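Long-range contacts in oxalate biosynthetic component 1 (Burkholderia thailandensis, PDB 5IKY), which is a bifunctional enzyme, a serine hydrolase with additional lyase activity, that produces oxalate in quorum sensing-dependent oxalogenesis: residues G372-F377 and F443-I448; V380-Q385 and L450-P455. All coordinates share one frame; numbering follows the deposited sequence.

Contact 1: G372-F377 and F443-I448; sequences GVPVLF and FPSCKI
The Phe377 ring sets its outer rim against one face of the Phe443 ring. Phe377 CZ lies 3.5 Å from Phe443 CE2, over that face but offset toward its rim. The ring planes are inclined at 57°, an oblique aromatic contact. At the edge of the Phe377 ring, near its plane, sit Lys447 O and Cys446 CB, the latter 3.9 Å from Phe377 CE2. Val375 adds one methyl, CG2, 3.9 Å from Phe443 CD1. Val375 chi1 (-178°) sends CG1 away from the backbone N and leaves CG2 beside it, on the phenylalanine side.

Beside the rings, two parallel strands pair in register. Val375 N donates to Ser445 O (3.0 Å), and Lys447 N donates to Val375 O (2.8 Å). Phe377 N bonds to Lys447 O (2.7 Å), and the ladder runs on to Ser449. A cis peptide precedes Pro374, whose CB lies 3.3 Å from Ser445 OG. On the other sheet face the Leu376 and Lys447 side chains cross, with Leu376 CD2 touching Lys447 CB.

The pair belongs to the parallel TIM-barrel sheet. Strand 346-351 flanks it on one side. Phe377 and Ile448 pack on helix 418-442, which leads into strand 446-451. Phe443 also touches helix 365-370.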
ATOM      1  N   GLY A 372     -11.356 -12.988 -23.777  1.00 42.95           N
ATOM      2  CA  GLY A 372     -10.927 -11.647 -23.422  1.00 37.62           C
ATOM      3  C   GLY A 372      -9.472 -11.341 -23.727  1.00 44.16           C
ATOM      4  O   GLY A 372      -8.583 -12.159 -23.479  1.00 58.20           O
ATOM      5  N   VAL A 373      -9.230 -10.147 -24.257  1.00 53.36           N
ATOM      6  CA  VAL A 373      -7.890  -9.728 -24.644  1.00 54.44           C
ATOM      7  C   VAL A 373      -7.417  -8.549 -23.790  1.00 46.15           C
ATOM      8  O   VAL A 373      -8.233  -7.756 -23.322  1.00 54.27           O
ATOM      9  CB  VAL A 373      -7.839  -9.346 -26.140  1.00 55.83           C
ATOM     10  CG1 VAL A 373      -8.101 -10.567 -27.002  1.00 39.29           C
ATOM     11  CG2 VAL A 373      -8.843  -8.249 -26.443  1.00 38.88           C
ATOM     12  N   PRO A 374      -6.096  -8.435 -23.568  1.00 62.34           N
ATOM     13  CA  PRO A 374      -5.032  -9.339 -24.026  1.00 56.73           C
ATOM     14  C   PRO A 374      -5.028 -10.700 -23.326  1.00 57.44           C
ATOM     15  O   PRO A 374      -5.401 -10.811 -22.157  1.00 42.38           O
ATOM     16  CB  PRO A 374      -3.751  -8.564 -23.701  1.00 39.26           C
ATOM     17  CG  PRO A 374      -4.133  -7.653 -22.595  1.00 53.06           C
ATOM     18  CD  PRO A 374      -5.550  -7.253 -22.878  1.00 47.11           C
ATOM     19  N   VAL A 375      -4.619 -11.727 -24.063  1.00 44.56           N
ATOM     20  CA  VAL A 375      -4.551 -13.081 -23.540  1.00 43.12           C
ATOM     21  C   VAL A 375      -3.321 -13.206 -22.655  1.00 42.90           C
ATOM     22  O   VAL A 375      -2.234 -12.771 -23.027  1.00 49.83           O
ATOM     23  CB  VAL A 375      -4.509 -14.123 -24.682  1.00 39.58           C
ATOM     24  CG1 VAL A 375      -4.490 -15.538 -24.131  1.00 39.17           C
ATOM     25  CG2 VAL A 375      -5.702 -13.935 -25.593  1.00 39.33           C
ATOM     26  N   LEU A 376      -3.496 -13.792 -21.475  1.00 41.07           N
ATOM     27  CA  LEU A 376      -2.419 -13.857 -20.493  1.00 38.01           C
ATOM     28  C   LEU A 376      -1.730 -15.215 -20.490  1.00 43.61           C
ATOM     29  O   LEU A 376      -2.390 -16.251 -20.409  1.00 43.69           O
ATOM     30  CB  LEU A 376      -2.963 -13.547 -19.101  1.00 37.40           C
ATOM     31  CG  LEU A 376      -3.829 -12.293 -19.002  1.00 38.82           C
ATOM     32  CD1 LEU A 376      -4.406 -12.161 -17.608  1.00 37.75           C
ATOM     33  CD2 LEU A 376      -3.019 -11.062 -19.378  1.00 43.95           C
ATOM     34  N   PHE A 377      -0.403 -15.212 -20.562  1.00 48.95           N
ATOM     35  CA  PHE A 377       0.352 -16.458 -20.581  1.00 50.23           C
ATOM     36  C   PHE A 377       1.371 -16.543 -19.455  1.00 51.02           C
ATOM     37  O   PHE A 377       2.036 -15.563 -19.121  1.00 50.26           O
ATOM     38  CB  PHE A 377       1.057 -16.638 -21.927  1.00 45.39           C
ATOM     39  CG  PHE A 377       0.126 -16.958 -23.057  1.00 48.09           C
ATOM     40  CD1 PHE A 377      -0.311 -18.254 -23.261  1.00 45.03           C
ATOM     41  CD2 PHE A 377      -0.315 -15.963 -23.912  1.00 43.09           C
ATOM     42  CE1 PHE A 377      -1.171 -18.555 -24.303  1.00 49.45           C
ATOM     43  CE2 PHE A 377      -1.173 -16.256 -24.953  1.00 52.90           C
ATOM     44  CZ  PHE A 377      -1.602 -17.554 -25.149  1.00 45.85           C
ATOM     45  N   PHE A 443      -1.287 -14.885 -31.272  1.00 47.17           N
ATOM     46  CA  PHE A 443      -2.077 -14.012 -30.413  1.00 51.57           C
ATOM     47  C   PHE A 443      -1.581 -12.575 -30.526  1.00 64.06           C
ATOM     48  O   PHE A 443      -0.651 -12.178 -29.820  1.00 56.59           O
ATOM     49  CB  PHE A 443      -2.026 -14.485 -28.957  1.00 42.10           C
ATOM     50  CG  PHE A 443      -2.716 -15.800 -28.724  1.00 46.63           C
ATOM     51  CD1 PHE A 443      -4.094 -15.860 -28.597  1.00 45.58           C
ATOM     52  CD2 PHE A 443      -1.989 -16.977 -28.626  1.00 43.82           C
ATOM     53  CE1 PHE A 443      -4.735 -17.068 -28.382  1.00 50.95           C
ATOM     54  CE2 PHE A 443      -2.626 -18.188 -28.411  1.00 48.33           C
ATOM     55  CZ  PHE A 443      -3.999 -18.233 -28.290  1.00 44.19           C
ATOM     56  N   PRO A 444      -2.201 -11.795 -31.426  1.00 64.92           N
ATOM     57  CA  PRO A 444      -1.819 -10.402 -31.694  1.00 76.53           C
ATOM     58  C   PRO A 444      -1.840  -9.534 -30.438  1.00 67.42           C
ATOM     59  O   PRO A 444      -1.049  -8.599 -30.325  1.00 88.84           O
ATOM     60  CB  PRO A 444      -2.874  -9.934 -32.707  1.00 68.24           C
ATOM     61  CG  PRO A 444      -3.984 -10.937 -32.625  1.00 60.96           C
ATOM     62  CD  PRO A 444      -3.328 -12.228 -32.266  1.00 63.09           C
ATOM     63  N   SER A 445      -2.734  -9.846 -29.506  1.00 58.93           N
ATOM     64  CA  SER A 445      -2.771  -9.144 -28.228  1.00 51.90           C
ATOM     65  C   SER A 445      -2.601 -10.125 -27.072  1.00 56.49           C
ATOM     66  O   SER A 445      -3.546 -10.820 -26.696  1.00 57.55           O
ATOM     67  CB  SER A 445      -4.083  -8.367 -28.077  1.00 48.11           C
ATOM     68  OG  SER A 445      -4.091  -7.599 -26.884  1.00 70.61           O
ATOM     69  N   CYS A 446      -1.397 -10.186 -26.512  1.00 50.28           N
ATOM     70  CA  CYS A 446      -1.135 -11.102 -25.410  1.00 63.57           C
ATOM     71  C   CYS A 446       0.004 -10.640 -24.505  1.00 43.89           C
ATOM     72  O   CYS A 446       0.911  -9.931 -24.938  1.00 62.35           O
ATOM     73  CB  CYS A 446      -0.821 -12.502 -25.944  1.00 67.05           C
ATOM     74  SG  CYS A 446       0.830 -12.674 -26.654  1.00 64.79           S
ATOM     75  N   LYS A 447      -0.060 -11.056 -23.244  1.00 58.36           N
ATOM     76  CA  LYS A 447       1.008 -10.810 -22.278  1.00 43.67           C
ATOM     77  C   LYS A 447       1.648 -12.130 -21.880  1.00 48.07           C
ATOM     78  O   LYS A 447       0.951 -13.117 -21.648  1.00 55.01           O
ATOM     79  CB  LYS A 447       0.471 -10.095 -21.039  1.00 41.43           C
ATOM     80  CG  LYS A 447      -0.161  -8.744 -21.316  1.00 56.34           C
ATOM     81  CD  LYS A 447       0.885  -7.734 -21.740  1.00 59.31           C
ATOM     82  CE  LYS A 447       0.259  -6.378 -22.001  1.00 57.89           C
ATOM     83  NZ  LYS A 447       1.288  -5.357 -22.339  1.00 73.47           N
ATOM     84  N   ILE A 448       2.976 -12.149 -21.805  1.00 57.59           N
ATOM     85  CA  ILE A 448       3.697 -13.361 -21.437  1.00 48.52           C
ATOM     86  C   ILE A 448       4.603 -13.128 -20.235  1.00 53.03           C
ATOM     87  O   ILE A 448       5.439 -12.224 -20.245  1.00 46.50           O
ATOM     88  CB  ILE A 448       4.546 -13.888 -22.604  1.00 49.46           C
ATOM     89  CG1 ILE A 448       3.664 -14.178 -23.821  1.00 44.70           C
ATOM     90  CG2 ILE A 448       5.308 -15.138 -22.188  1.00 41.79           C
ATOM     91  CD1 ILE A 448       4.447 -14.548 -25.061  1.00 42.60           C
TER

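Contact 2: V380-Q385 and L450-P455; sequences VAAVDQ and LLLPGP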
ATOM      1  N   VAL A 380       5.812 -21.792 -17.445  1.00 48.64           N
ATOM      2  CA  VAL A 380       6.362 -22.617 -16.378  1.00 52.37           C
ATOM      3  C   VAL A 380       7.646 -23.281 -16.859  1.00 48.59           C
ATOM      4  O   VAL A 380       7.643 -24.442 -17.266  1.00 64.46           O
ATOM      5  CB  VAL A 380       5.360 -23.688 -15.921  1.00 51.88           C
ATOM      6  CG1 VAL A 380       5.805 -24.305 -14.608  1.00 55.22           C
ATOM      7  CG2 VAL A 380       3.973 -23.079 -15.780  1.00 44.51           C
ATOM      8  N   ALA A 381       8.744 -22.534 -16.815  1.00 44.69           N
ATOM      9  CA  ALA A 381      10.007 -22.993 -17.385  1.00 48.63           C
ATOM     10  C   ALA A 381      10.857 -23.755 -16.374  1.00 54.12           C
ATOM     11  O   ALA A 381      10.725 -23.560 -15.168  1.00 52.89           O
ATOM     12  CB  ALA A 381      10.787 -21.810 -17.941  1.00 48.64           C
ATOM     13  N   ALA A 382      11.721 -24.629 -16.893  1.00 54.60           N
ATOM     14  CA  ALA A 382      12.666 -25.410 -16.094  1.00 54.50           C
ATOM     15  C   ALA A 382      11.976 -26.385 -15.138  1.00 46.35           C
ATOM     16  O   ALA A 382      12.576 -26.831 -14.164  1.00 58.88           O
ATOM     17  CB  ALA A 382      13.602 -24.482 -15.320  1.00 60.98           C
ATOM     18  N   VAL A 383      10.723 -26.718 -15.427  1.00 52.58           N
ATOM     19  CA  VAL A 383      10.001 -27.738 -14.673  1.00 53.80           C
ATOM     20  C   VAL A 383       9.753 -28.955 -15.560  1.00 55.89           C
ATOM     21  O   VAL A 383       8.997 -28.880 -16.527  1.00 71.18           O
ATOM     22  CB  VAL A 383       8.660 -27.206 -14.134  1.00 66.40           C
ATOM     23  CG1 VAL A 383       7.838 -28.337 -13.528  1.00 55.35           C
ATOM     24  CG2 VAL A 383       8.901 -26.102 -13.116  1.00 60.11           C
ATOM     25  N   ASP A 384      10.395 -30.072 -15.229  1.00 71.04           N
ATOM     26  CA  ASP A 384      10.357 -31.263 -16.076  1.00 70.93           C
ATOM     27  C   ASP A 384       8.947 -31.827 -16.247  1.00 64.65           C
ATOM     28  O   ASP A 384       8.260 -32.127 -15.271  1.00 56.02           O
ATOM     29  CB  ASP A 384      11.284 -32.342 -15.515  1.00 67.84           C
ATOM     30  CG  ASP A 384      12.745 -31.949 -15.592  1.00 77.35           C
ATOM     31  OD1 ASP A 384      13.053 -30.946 -16.269  1.00 85.59           O
ATOM     32  OD2 ASP A 384      13.586 -32.646 -14.985  1.00 91.08           O
ATOM     33  N   GLN A 385       8.537 -31.972 -17.504  1.00 52.80           N
ATOM     34  CA  GLN A 385       7.198 -32.435 -17.846  1.00 61.10           C
ATOM     35  C   GLN A 385       7.222 -33.695 -18.705  1.00 60.66           C
ATOM     36  O   GLN A 385       8.163 -33.929 -19.466  1.00 60.65           O
ATOM     37  CB  GLN A 385       6.427 -31.333 -18.578  1.00 47.95           C
ATOM     38  CG  GLN A 385       5.926 -30.216 -17.679  1.00 53.62           C
ATOM     39  CD  GLN A 385       4.667 -30.602 -16.927  1.00 65.53           C
ATOM     40  OE1 GLN A 385       3.748 -31.199 -17.493  1.00 64.44           O
ATOM     41  NE2 GLN A 385       4.621 -30.269 -15.642  1.00 55.48           N
ATOM     42  N   LEU A 450       7.137 -15.007 -16.985  1.00 52.91           N
ATOM     43  CA  LEU A 450       8.063 -16.107 -16.753  1.00 41.49           C
ATOM     44  C   LEU A 450       8.191 -16.456 -15.274  1.00 41.81           C
ATOM     45  O   LEU A 450       8.251 -15.570 -14.420  1.00 47.56           O
ATOM     46  CB  LEU A 450       9.442 -15.758 -17.313  1.00 48.34           C
ATOM     47  CG  LEU A 450      10.589 -16.729 -17.029  1.00 43.19           C
ATOM     48  CD1 LEU A 450      10.376 -18.029 -17.782  1.00 51.73           C
ATOM     49  CD2 LEU A 450      11.927 -16.106 -17.390  1.00 54.02           C
ATOM     50  N   LEU A 451       8.229 -17.750 -14.975  1.00 45.32           N
ATOM     51  CA  LEU A 451       8.592 -18.207 -13.642  1.00 64.64           C
ATOM     52  C   LEU A 451       9.720 -19.227 -13.751  1.00 60.17           C
ATOM     53  O   LEU A 451       9.838 -19.932 -14.752  1.00 58.70           O
ATOM     54  CB  LEU A 451       7.380 -18.800 -12.909  1.00 55.48           C
ATOM     55  CG  LEU A 451       6.859 -20.200 -13.246  1.00 62.28           C
ATOM     56  CD1 LEU A 451       7.574 -21.279 -12.437  1.00 60.26           C
ATOM     57  CD2 LEU A 451       5.365 -20.265 -12.996  1.00 47.47           C
ATOM     58  N   LEU A 452      10.555 -19.292 -12.722  1.00 68.63           N
ATOM     59  CA  LEU A 452      11.622 -20.279 -12.661  1.00 43.46           C
ATOM     60  C   LEU A 452      11.726 -20.821 -11.239  1.00 54.32           C
ATOM     61  O   LEU A 452      11.699 -20.053 -10.279  1.00 69.86           O
ATOM     62  CB  LEU A 452      12.953 -19.671 -13.111  1.00 44.31           C
ATOM     63  CG  LEU A 452      13.109 -19.352 -14.599  1.00 48.04           C
ATOM     64  CD1 LEU A 452      14.420 -18.630 -14.856  1.00 59.71           C
ATOM     65  CD2 LEU A 452      13.038 -20.623 -15.426  1.00 53.27           C
ATOM     66  N   PRO A 453      11.841 -22.152 -11.105  1.00 73.70           N
ATOM     67  CA  PRO A 453      11.891 -22.837  -9.807  1.00 63.47           C
ATOM     68  C   PRO A 453      13.278 -22.847  -9.167  1.00 56.69           C
ATOM     69  O   PRO A 453      14.268 -23.110  -9.849  1.00 86.25           O
ATOM     70  CB  PRO A 453      11.457 -24.260 -10.160  1.00 58.36           C
ATOM     71  CG  PRO A 453      11.960 -24.450 -11.553  1.00 58.86           C
ATOM     72  CD  PRO A 453      11.841 -23.104 -12.230  1.00 51.54           C
ATOM     73  N   GLY A 454      13.339 -22.538  -7.874  1.00 69.94           N
ATOM     74  CA  GLY A 454      14.559 -22.673  -7.093  1.00 64.89           C
ATOM     75  C   GLY A 454      15.792 -21.934  -7.584  1.00 65.90           C
ATOM     76  O   GLY A 454      15.799 -20.706  -7.659  1.00 83.71           O
ATOM     77  N   PRO A 455      16.850 -22.691  -7.916  1.00 73.30           N
ATOM     78  CA  PRO A 455      18.177 -22.178  -8.287  1.00 79.01           C
ATOM     79  C   PRO A 455      18.192 -21.342  -9.565  1.00 73.77           C
ATOM     80  O   PRO A 455      19.005 -20.424  -9.686  1.00 75.86           O
ATOM     81  CB  PRO A 455      19.004 -23.457  -8.486  1.00 68.50           C
ATOM     82  CG  PRO A 455      18.264 -24.518  -7.742  1.00 59.73           C
ATOM     83  CD  PRO A 455      16.820 -24.162  -7.895  1.00 58.59           C
TER
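This contact lies at the C-terminal ends of two neighbouring strands of a TIM barrel, where the chain leaves the sheet for loops at both places. In this fold the active site is found at that rim, and here the Leu451 side chain is about 7 Å from the bound magnesium ion. Val380 and Leu451 form the last parallel bridge between the strands. Their side chains lie side by side and point the same way, with Val380 CG1 4.1 Å from Leu451 CD1. Leu451 chi1 (76°) puts CG between the backbone N and the carbonyl carbon, and brings it to 4.0 Å from Val380 CA.

Beyond the bridge a single weak hydrogen bond remains, from Ala381 N to Leu451 O at 3.5 Å. Contact then passes to apolar groups. The methyl of Ala381 meets two leucines, with its CB 3.6 Å from Leu452 CD2 and 3.8 Å from Leu450 CD1. Leu450 and Leu452 also pack on helix 460-466. Ala382 has positive phi (64°), which turns the loop. Its CB meets both Leu452 CD2 and Pro453 CD. The Pro453 ring lies against the loop, with CG near Ala382 O. Ala381 O lies 3.2 Å from Pro453 CD, and Val383 CG2 touches Pro453 CG at 3.8 Å.

Contacts 1 and 2 sit at successive levels of the same pair of barrel strands, 375-380 and 446-451, with their centres 21 Å apart. Two residues separate the first segments and one the second, and the contacts share no direct touch apart from this continuity. Going from contact 1 to contact 2, the strands part: the paired CA atoms of Val375 and Cys446 are 4.4 Å apart, those of Val380 and Leu451 5.7 Å. Contact 1 lies at the strand starts, and its Leu376 side chain is about 14 Å from the magnesium ion. Contact 2 is nearer the metal site, to which His227 and Glu477 belong. This is consistent with a catalytic centre at the C-terminal rim of the barrel.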